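Local coordinates for flagellar basal body protein (Helicobacter pylori, PDB 5NPY), which probably builds part of the flagellar hook, the curved extracellular segment that couples the rotary motor to the filament, at residues 368-373 / 405-410; 363-368 / 438-443. All coordinates share one frame; numbering follows the deposited sequence.

Contact 1. Residues 368-373 / 405-410; sequences GDKYLL and VDPKNK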
ATOM      1  N   GLY A 368      -5.552  17.628   4.768  1.00 30.46           N
ATOM      2  CA  GLY A 368      -5.553  16.493   5.663  1.00 30.63           C
ATOM      3  C   GLY A 368      -6.881  15.791   5.773  1.00 34.39           C
ATOM      4  O   GLY A 368      -7.034  14.913   6.633  1.00 45.42           O
ATOM      5  N   ASP A 369      -7.840  16.151   4.929  1.00 29.16           N
ATOM      6  CA  ASP A 369      -9.142  15.505   4.907  1.00 37.70           C
ATOM      7  C   ASP A 369      -9.051  14.148   4.234  1.00 45.85           C
ATOM      8  O   ASP A 369      -8.369  13.978   3.217  1.00 42.28           O
ATOM      9  CB  ASP A 369     -10.168  16.369   4.167  1.00 39.46           C
ATOM     10  CG  ASP A 369     -10.710  17.501   5.023  1.00 58.90           C
ATOM     11  OD1 ASP A 369     -11.638  17.257   5.831  1.00 68.73           O
ATOM     12  OD2 ASP A 369     -10.203  18.633   4.884  1.00 61.31           O
ATOM     13  N   LYS A 370      -9.785  13.193   4.786  1.00 45.31           N
ATOM     14  CA  LYS A 370      -9.719  11.827   4.314  1.00 39.91           C
ATOM     15  C   LYS A 370     -10.623  11.639   3.099  1.00 33.97           C
ATOM     16  O   LYS A 370     -11.780  12.069   3.093  1.00 32.82           O
ATOM     17  CB  LYS A 370     -10.103  10.860   5.431  1.00 25.85           C
ATOM     18  CG  LYS A 370      -9.832   9.393   5.096  1.00 32.81           C
ATOM     19  CD  LYS A 370     -10.360   8.477   6.215  1.00 42.14           C
ATOM     20  CE  LYS A 370     -11.893   8.464   6.260  1.00 43.95           C
ATOM     21  NZ  LYS A 370     -12.441   7.887   7.530  1.00 46.77           N
ATOM     22  N   TYR A 371     -10.067  11.011   2.069  1.00 22.53           N
ATOM     23  CA  TYR A 371     -10.786  10.457   0.938  1.00 24.16           C
ATOM     24  C   TYR A 371     -10.449   8.972   0.843  1.00 22.19           C
ATOM     25  O   TYR A 371      -9.522   8.483   1.493  1.00 27.92           O
ATOM     26  CB  TYR A 371     -10.412  11.197  -0.352  1.00 30.57           C
ATOM     27  CG  TYR A 371     -10.974  12.596  -0.433  1.00 29.93           C
ATOM     28  CD1 TYR A 371     -12.095  12.863  -1.207  1.00 35.32           C
ATOM     29  CD2 TYR A 371     -10.386  13.650   0.258  1.00 37.57           C
ATOM     30  CE1 TYR A 371     -12.623  14.137  -1.295  1.00 41.26           C
ATOM     31  CE2 TYR A 371     -10.906  14.936   0.180  1.00 41.83           C
ATOM     32  CZ  TYR A 371     -12.026  15.173  -0.604  1.00 47.63           C
ATOM     33  OH  TYR A 371     -12.565  16.441  -0.701  1.00 46.06           O
ATOM     34  N   LEU A 372     -11.223   8.238   0.050  1.00 18.67           N
ATOM     35  CA  LEU A 372     -11.146   6.780   0.035  1.00 28.21           C
ATOM     36  C   LEU A 372     -10.767   6.285  -1.363  1.00 21.60           C
ATOM     37  O   LEU A 372     -11.566   6.380  -2.301  1.00 20.87           O
ATOM     38  CB  LEU A 372     -12.473   6.185   0.501  1.00 15.20           C
ATOM     39  CG  LEU A 372     -12.927   6.474   1.944  1.00 40.74           C
ATOM     40  CD1 LEU A 372     -14.339   5.920   2.135  1.00 33.71           C
ATOM     41  CD2 LEU A 372     -11.977   5.900   3.024  1.00 25.88           C
ATOM     42  N   LEU A 373      -9.559   5.753  -1.504  1.00 21.59           N
ATOM     43  CA  LEU A 373      -9.089   5.239  -2.795  1.00 14.39           C
ATOM     44  C   LEU A 373      -9.601   3.803  -2.933  1.00 22.56           C
ATOM     45  O   LEU A 373      -9.099   2.874  -2.282  1.00 17.77           O
ATOM     46  CB  LEU A 373      -7.568   5.351  -2.893  1.00 16.12           C
ATOM     47  CG  LEU A 373      -6.864   4.768  -4.146  1.00 28.59           C
ATOM     48  CD1 LEU A 373      -7.672   5.009  -5.369  1.00 28.41           C
ATOM     49  CD2 LEU A 373      -5.491   5.338  -4.380  1.00 13.94           C
ATOM     50  N   VAL A 405     -13.517   8.140  -3.611  1.00 33.23           N
ATOM     51  CA  VAL A 405     -14.836   8.526  -3.129  1.00 38.87           C
ATOM     52  C   VAL A 405     -14.675   9.458  -1.940  1.00 30.22           C
ATOM     53  O   VAL A 405     -13.765   9.297  -1.120  1.00 35.20           O
ATOM     54  CB  VAL A 405     -15.736   7.315  -2.784  1.00 40.87           C
ATOM     55  CG1 VAL A 405     -15.164   6.032  -3.340  1.00 30.84           C
ATOM     56  CG2 VAL A 405     -16.021   7.218  -1.281  1.00 30.32           C
ATOM     57  N   ASP A 406     -15.535  10.459  -1.880  1.00 39.24           N
ATOM     58  CA  ASP A 406     -15.643  11.291  -0.697  1.00 34.07           C
ATOM     59  C   ASP A 406     -16.396  10.509   0.375  1.00 34.80           C
ATOM     60  O   ASP A 406     -17.569  10.171   0.168  1.00 24.51           O
ATOM     61  CB  ASP A 406     -16.370  12.588  -1.037  1.00 36.72           C
ATOM     62  CG  ASP A 406     -16.527  13.518   0.161  1.00 42.75           C
ATOM     63  OD1 ASP A 406     -15.858  13.315   1.197  1.00 41.87           O
ATOM     64  OD2 ASP A 406     -17.309  14.476   0.054  1.00 51.35           O
ATOM     65  N   PRO A 407     -15.768  10.176   1.506  1.00 27.51           N
ATOM     66  CA  PRO A 407     -16.507   9.462   2.557  1.00 33.56           C
ATOM     67  C   PRO A 407     -17.658  10.269   3.108  1.00 37.82           C
ATOM     68  O   PRO A 407     -18.580   9.689   3.690  1.00 51.35           O
ATOM     69  CB  PRO A 407     -15.440   9.205   3.631  1.00 25.24           C
ATOM     70  CG  PRO A 407     -14.469  10.327   3.458  1.00 28.02           C
ATOM     71  CD  PRO A 407     -14.448  10.633   1.968  1.00 28.74           C
ATOM     72  N   LYS A 408     -17.643  11.590   2.920  1.00 42.17           N
ATOM     73  CA  LYS A 408     -18.640  12.464   3.531  1.00 42.63           C
ATOM     74  C   LYS A 408     -19.977  12.410   2.807  1.00 40.15           C
ATOM     75  O   LYS A 408     -21.015  12.646   3.434  1.00 40.47           O
ATOM     76  CB  LYS A 408     -18.107  13.905   3.591  1.00 36.95           C
ATOM     77  CG  LYS A 408     -17.199  14.176   4.816  1.00 45.68           C
ATOM     78  CD  LYS A 408     -16.130  15.228   4.541  1.00 55.88           C
ATOM     79  CE  LYS A 408     -14.898  14.584   3.909  1.00 67.51           C
ATOM     80  NZ  LYS A 408     -13.750  14.537   4.843  1.00 70.28           N
ATOM     81  N   ASN A 409     -19.981  12.122   1.497  1.00 37.90           N
ATOM     82  CA  ASN A 409     -21.232  11.924   0.771  1.00 44.95           C
ATOM     83  C   ASN A 409     -21.258  10.593   0.029  1.00 44.99           C
ATOM     84  O   ASN A 409     -22.140  10.389  -0.815  1.00 48.38           O
ATOM     85  CB  ASN A 409     -21.521  13.097  -0.194  1.00 39.66           C
ATOM     86  CG  ASN A 409     -20.432  13.298  -1.255  1.00 48.70           C
ATOM     87  OD1 ASN A 409     -19.641  12.396  -1.547  1.00 54.80           O
ATOM     88  ND2 ASN A 409     -20.399  14.496  -1.842  1.00 33.68           N
ATOM     89  N   LYS A 410     -20.317   9.689   0.331  1.00 49.23           N
ATOM     90  CA  LYS A 410     -20.238   8.346  -0.260  1.00 48.77           C
ATOM     91  C   LYS A 410     -20.352   8.391  -1.781  1.00 46.55           C
ATOM     92  O   LYS A 410     -21.006   7.558  -2.409  1.00 46.53           O
ATOM     93  CB  LYS A 410     -21.293   7.421   0.340  1.00 44.54           C
ATOM     94  CG  LYS A 410     -21.368   7.469   1.864  1.00 48.71           C
ATOM     95  CD  LYS A 410     -22.462   6.527   2.384  1.00 52.57           C
ATOM     96  CE  LYS A 410     -21.914   5.456   3.319  1.00 46.14           C
ATOM     97  NZ  LYS A 410     -21.499   6.060   4.606  1.00 47.41           N
TER

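Contact 2. Residues 363-368 / 438-443; sequences IYDKAG and DFKGNK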
ATOM      1  N   ILE A 363      -6.737   8.109   1.987  1.00 17.77           N
ATOM      2  CA  ILE A 363      -5.838   9.106   1.420  1.00 21.01           C
ATOM      3  C   ILE A 363      -6.304  10.483   1.863  1.00 28.57           C
ATOM      4  O   ILE A 363      -7.428  10.659   2.344  1.00 25.04           O
ATOM      5  CB  ILE A 363      -5.739   9.019  -0.116  1.00 23.61           C
ATOM      6  CG1 ILE A 363      -7.076   9.394  -0.762  1.00 22.25           C
ATOM      7  CG2 ILE A 363      -5.269   7.606  -0.531  1.00 16.54           C
ATOM      8  CD1 ILE A 363      -7.003   9.599  -2.281  1.00 17.94           C
ATOM      9  N   TYR A 364      -5.405  11.464   1.708  1.00 26.86           N
ATOM     10  CA  TYR A 364      -5.560  12.770   2.327  1.00 28.25           C
ATOM     11  C   TYR A 364      -5.216  13.869   1.341  1.00 32.00           C
ATOM     12  O   TYR A 364      -4.224  13.762   0.617  1.00 29.86           O
ATOM     13  CB  TYR A 364      -4.674  12.889   3.572  1.00 23.50           C
ATOM     14  CG  TYR A 364      -4.877  11.730   4.508  1.00 23.50           C
ATOM     15  CD1 TYR A 364      -4.017  10.636   4.494  1.00 27.87           C
ATOM     16  CD2 TYR A 364      -5.955  11.709   5.385  1.00 33.63           C
ATOM     17  CE1 TYR A 364      -4.224   9.550   5.343  1.00 28.66           C
ATOM     18  CE2 TYR A 364      -6.172  10.632   6.235  1.00 35.89           C
ATOM     19  CZ  TYR A 364      -5.306   9.552   6.207  1.00 36.36           C
ATOM     20  OH  TYR A 364      -5.520   8.480   7.057  1.00 43.26           O
ATOM     21  N   ASP A 365      -6.030  14.938   1.338  1.00 27.90           N
ATOM     22  CA  ASP A 365      -5.767  16.107   0.503  1.00 27.84           C
ATOM     23  C   ASP A 365      -4.756  17.023   1.205  1.00 31.43           C
ATOM     24  O   ASP A 365      -4.203  16.688   2.257  1.00 30.80           O
ATOM     25  CB  ASP A 365      -7.077  16.819   0.146  1.00 24.32           C
ATOM     26  CG  ASP A 365      -7.802  17.408   1.361  1.00 30.07           C
ATOM     27  OD1 ASP A 365      -7.220  17.567   2.456  1.00 37.42           O
ATOM     28  OD2 ASP A 365      -8.988  17.718   1.206  1.00 23.39           O
ATOM     29  N   LYS A 366      -4.491  18.200   0.622  1.00 32.63           N
ATOM     30  CA  LYS A 366      -3.534  19.122   1.232  1.00 35.59           C
ATOM     31  C   LYS A 366      -3.989  19.576   2.621  1.00 34.81           C
ATOM     32  O   LYS A 366      -3.153  19.930   3.463  1.00 33.12           O
ATOM     33  CB  LYS A 366      -3.317  20.340   0.335  1.00 27.44           C
ATOM     34  CG  LYS A 366      -2.514  20.066  -0.902  1.00 32.33           C
ATOM     35  CD  LYS A 366      -2.464  21.288  -1.793  1.00 34.90           C
ATOM     36  CE  LYS A 366      -1.854  20.958  -3.145  1.00 38.20           C
ATOM     37  NZ  LYS A 366      -1.627  22.187  -3.950  1.00 48.91           N
ATOM     38  N   ALA A 367      -5.301  19.580   2.871  1.00 20.83           N
ATOM     39  CA  ALA A 367      -5.840  19.990   4.161  1.00 25.54           C
ATOM     40  C   ALA A 367      -5.829  18.866   5.187  1.00 39.47           C
ATOM     41  O   ALA A 367      -6.061  19.138   6.370  1.00 41.70           O
ATOM     42  CB  ALA A 367      -7.269  20.509   3.999  1.00 20.19           C
ATOM     43  N   GLY A 368      -5.552  17.628   4.768  1.00 30.46           N
ATOM     44  CA  GLY A 368      -5.553  16.493   5.663  1.00 30.63           C
ATOM     45  C   GLY A 368      -6.881  15.791   5.773  1.00 34.39           C
ATOM     46  O   GLY A 368      -7.034  14.913   6.633  1.00 45.42           O
ATOM     47  N   ASP A 438      -6.725  11.320 -10.995  1.00 27.06           N
ATOM     48  CA  ASP A 438      -6.867  12.736 -10.677  1.00 30.01           C
ATOM     49  C   ASP A 438      -7.506  12.884  -9.294  1.00 31.77           C
ATOM     50  O   ASP A 438      -8.674  12.537  -9.097  1.00 41.96           O
ATOM     51  CB  ASP A 438      -7.691  13.463 -11.737  1.00 36.52           C
ATOM     52  CG  ASP A 438      -7.764  14.948 -11.465  1.00 49.76           C
ATOM     53  OD1 ASP A 438      -8.734  15.378 -10.794  1.00 54.83           O
ATOM     54  OD2 ASP A 438      -6.818  15.664 -11.881  1.00 40.99           O
ATOM     55  N   PHE A 439      -6.743  13.415  -8.350  1.00 25.85           N
ATOM     56  CA  PHE A 439      -7.180  13.612  -6.970  1.00 23.71           C
ATOM     57  C   PHE A 439      -7.423  15.110  -6.724  1.00 19.63           C
ATOM     58  O   PHE A 439      -6.545  15.824  -6.222  1.00 22.77           O
ATOM     59  CB  PHE A 439      -6.136  13.059  -6.008  1.00 21.91           C
ATOM     60  CG  PHE A 439      -6.526  13.154  -4.572  1.00 16.60           C
ATOM     61  CD1 PHE A 439      -5.560  13.106  -3.574  1.00 22.00           C
ATOM     62  CD2 PHE A 439      -7.859  13.247  -4.208  1.00 20.77           C
ATOM     63  CE1 PHE A 439      -5.929  13.169  -2.246  1.00 27.27           C
ATOM     64  CE2 PHE A 439      -8.230  13.307  -2.877  1.00 20.11           C
ATOM     65  CZ  PHE A 439      -7.274  13.269  -1.900  1.00 21.60           C
ATOM     66  N   LYS A 440      -8.639  15.562  -7.046  1.00 21.74           N
ATOM     67  CA  LYS A 440      -9.072  16.950  -6.809  1.00 37.32           C
ATOM     68  C   LYS A 440      -8.135  17.952  -7.475  1.00 36.21           C
ATOM     69  O   LYS A 440      -7.751  18.953  -6.876  1.00 29.32           O
ATOM     70  CB  LYS A 440      -9.196  17.253  -5.311  1.00 28.95           C
ATOM     71  CG  LYS A 440     -10.529  16.846  -4.714  1.00 27.60           C
ATOM     72  CD  LYS A 440     -10.474  16.792  -3.196  1.00 26.46           C
ATOM     73  CE  LYS A 440     -10.218  18.153  -2.606  1.00 32.40           C
ATOM     74  NZ  LYS A 440     -10.378  18.158  -1.121  1.00 37.20           N
ATOM     75  N   GLY A 441      -7.740  17.668  -8.714  1.00 34.99           N
ATOM     76  CA  GLY A 441      -6.792  18.510  -9.408  1.00 39.77           C
ATOM     77  C   GLY A 441      -5.336  18.137  -9.222  1.00 44.44           C
ATOM     78  O   GLY A 441      -4.465  18.773  -9.833  1.00 41.94           O
ATOM     79  N   ASN A 442      -5.034  17.128  -8.414  1.00 36.76           N
ATOM     80  CA  ASN A 442      -3.655  16.710  -8.213  1.00 39.20           C
ATOM     81  C   ASN A 442      -3.457  15.318  -8.798  1.00 42.67           C
ATOM     82  O   ASN A 442      -4.382  14.494  -8.814  1.00 33.30           O
ATOM     83  CB  ASN A 442      -3.281  16.725  -6.724  1.00 33.71           C
ATOM     84  CG  ASN A 442      -3.448  18.097  -6.095  1.00 36.65           C
ATOM     85  OD1 ASN A 442      -4.453  18.380  -5.448  1.00 40.36           O
ATOM     86  ND2 ASN A 442      -2.467  18.957  -6.295  1.00 41.08           N
ATOM     87  N   LYS A 443      -2.243  15.064  -9.286  1.00 38.18           N
ATOM     88  CA  LYS A 443      -1.897  13.761  -9.839  1.00 39.29           C
ATOM     89  C   LYS A 443      -1.446  12.833  -8.715  1.00 33.86           C
ATOM     90  O   LYS A 443      -0.512  13.154  -7.967  1.00 27.95           O
ATOM     91  CB  LYS A 443      -0.807  13.893 -10.901  1.00 43.82           C
ATOM     92  CG  LYS A 443      -1.256  14.546 -12.221  1.00 39.44           C
ATOM     93  CD  LYS A 443      -0.038  14.988 -13.020  1.00 49.94           C
ATOM     94  CE  LYS A 443       0.904  15.850 -12.159  1.00 64.28           C
ATOM     95  NZ  LYS A 443       2.346  15.731 -12.549  1.00 69.80           N
TER

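Contact 1. Residues 368-373 / 405-410
An antiparallel hydrogen-bonded pair, L372 with V405, closes the end of a ladder between two neighbouring strands of a beta sheet, and just beyond it the chain of V405 leaves the sheet through an Asx turn. Two backbone bonds define the pair. L372 N donates to V405 O at 3.0 Å, with an N-H...O angle of 154°. V405 N returns a bond to L372 O at 2.9 Å, straighter at 167°. On the sheet face that carries both side chains, L372 CD1 lies 4.0 Å from V405 CG2. The same methyl reaches P407 CB at 3.8 Å, so the leucine is shared between strand and turn. P407 also rests its CG 3.2 Å from K370 O on the facing strand. The turn itself is fixed by D406: its CG stands anti to the backbone N (chi1 180°), and OD1 accepts K408 N at 3.0 Å from above the carboxylate plane. K408, bent from chi2 onward, returns toward residues 369-370, where its NZ forms a long salt bridge of 3.6 Å with D369 OD1. Y371 CD1 lies 3.9 Å from D406 CA, the ring slanting across the aspartate, while the hydroxyl has K440 NZ as its partner. Strand 370-381 is thus flanked by 396-406 and by 346-364: Y371 and L373 make backbone hydrogen bonds to I363 and V361 of the latter, and L372 also packs on E360 and D362.

Contact 2. Residues 363-368 / 438-443
F439 holds CG anti to its backbone N (chi1 -177°), which sends the ring from a beta hairpin toward residues 363-365, while I363 sets CG1 between its backbone N and carbonyl carbon (chi1 67°) and extends CD1 to meet it. The hairpin joins strands 435-439 and 442-447 through a type I' turn from F439 to N442; facing it is the type I turn D365-G368 that follows strand 346-364. The F439 ring and the K440 ammonium bridge the gap from the hairpin to the strand end and the turn after it; no backbone hydrogen bond links the two segments, whose nearest CA atoms, of D365 and F439, are 8.0 Å apart. I363 CD1 makes a CH-pi contact over the F439 ring, 3.7 Å from its centroid and 13° off the normal. At the ring edge, close to the plane, F439 CE1 comes within 3.4 Å of Y364 O. Y371 adds an edge-to-face ring contact with F439. Inside the hairpin, D438 OD1 accepts G441 N on its syn side, tilted out of the carboxylate plane, in an Asx motif. K440 slants across D365 in a salt bridge, its ammonium also bonded to Y371 OH. These two partners fix the lysine's end, and its positive charge probably helps stabilise the carboxylate of the buried D365. In that bridge K440 NZ donates to D365 OD2 at 2.7 Å, through the anti lone pair away from OD1.

Overall arrangement
Both contacts are partly buried, their centres about 10 Å apart, and they share G368 at the bend between strands 346-364 and 370-381. In contact 1 Y371 and V405 are buried while K370 and K408 are exposed; in contact 2 I363, D365 and F439 are buried, K366 and K440 exposed. Contact 1 works within one sheet: its backbone pairing ends the ladder between strands 370-381 and 396-406, with a long ion pair out at the turn. Contact 2 joins that sheet to the hairpin of another, so no backbone pairing carries it, only a phenyl ring against strand and turn atoms and a short salt bridge. Y371 is common to both. Contact 2 spans more sequence, enclosing contact 1.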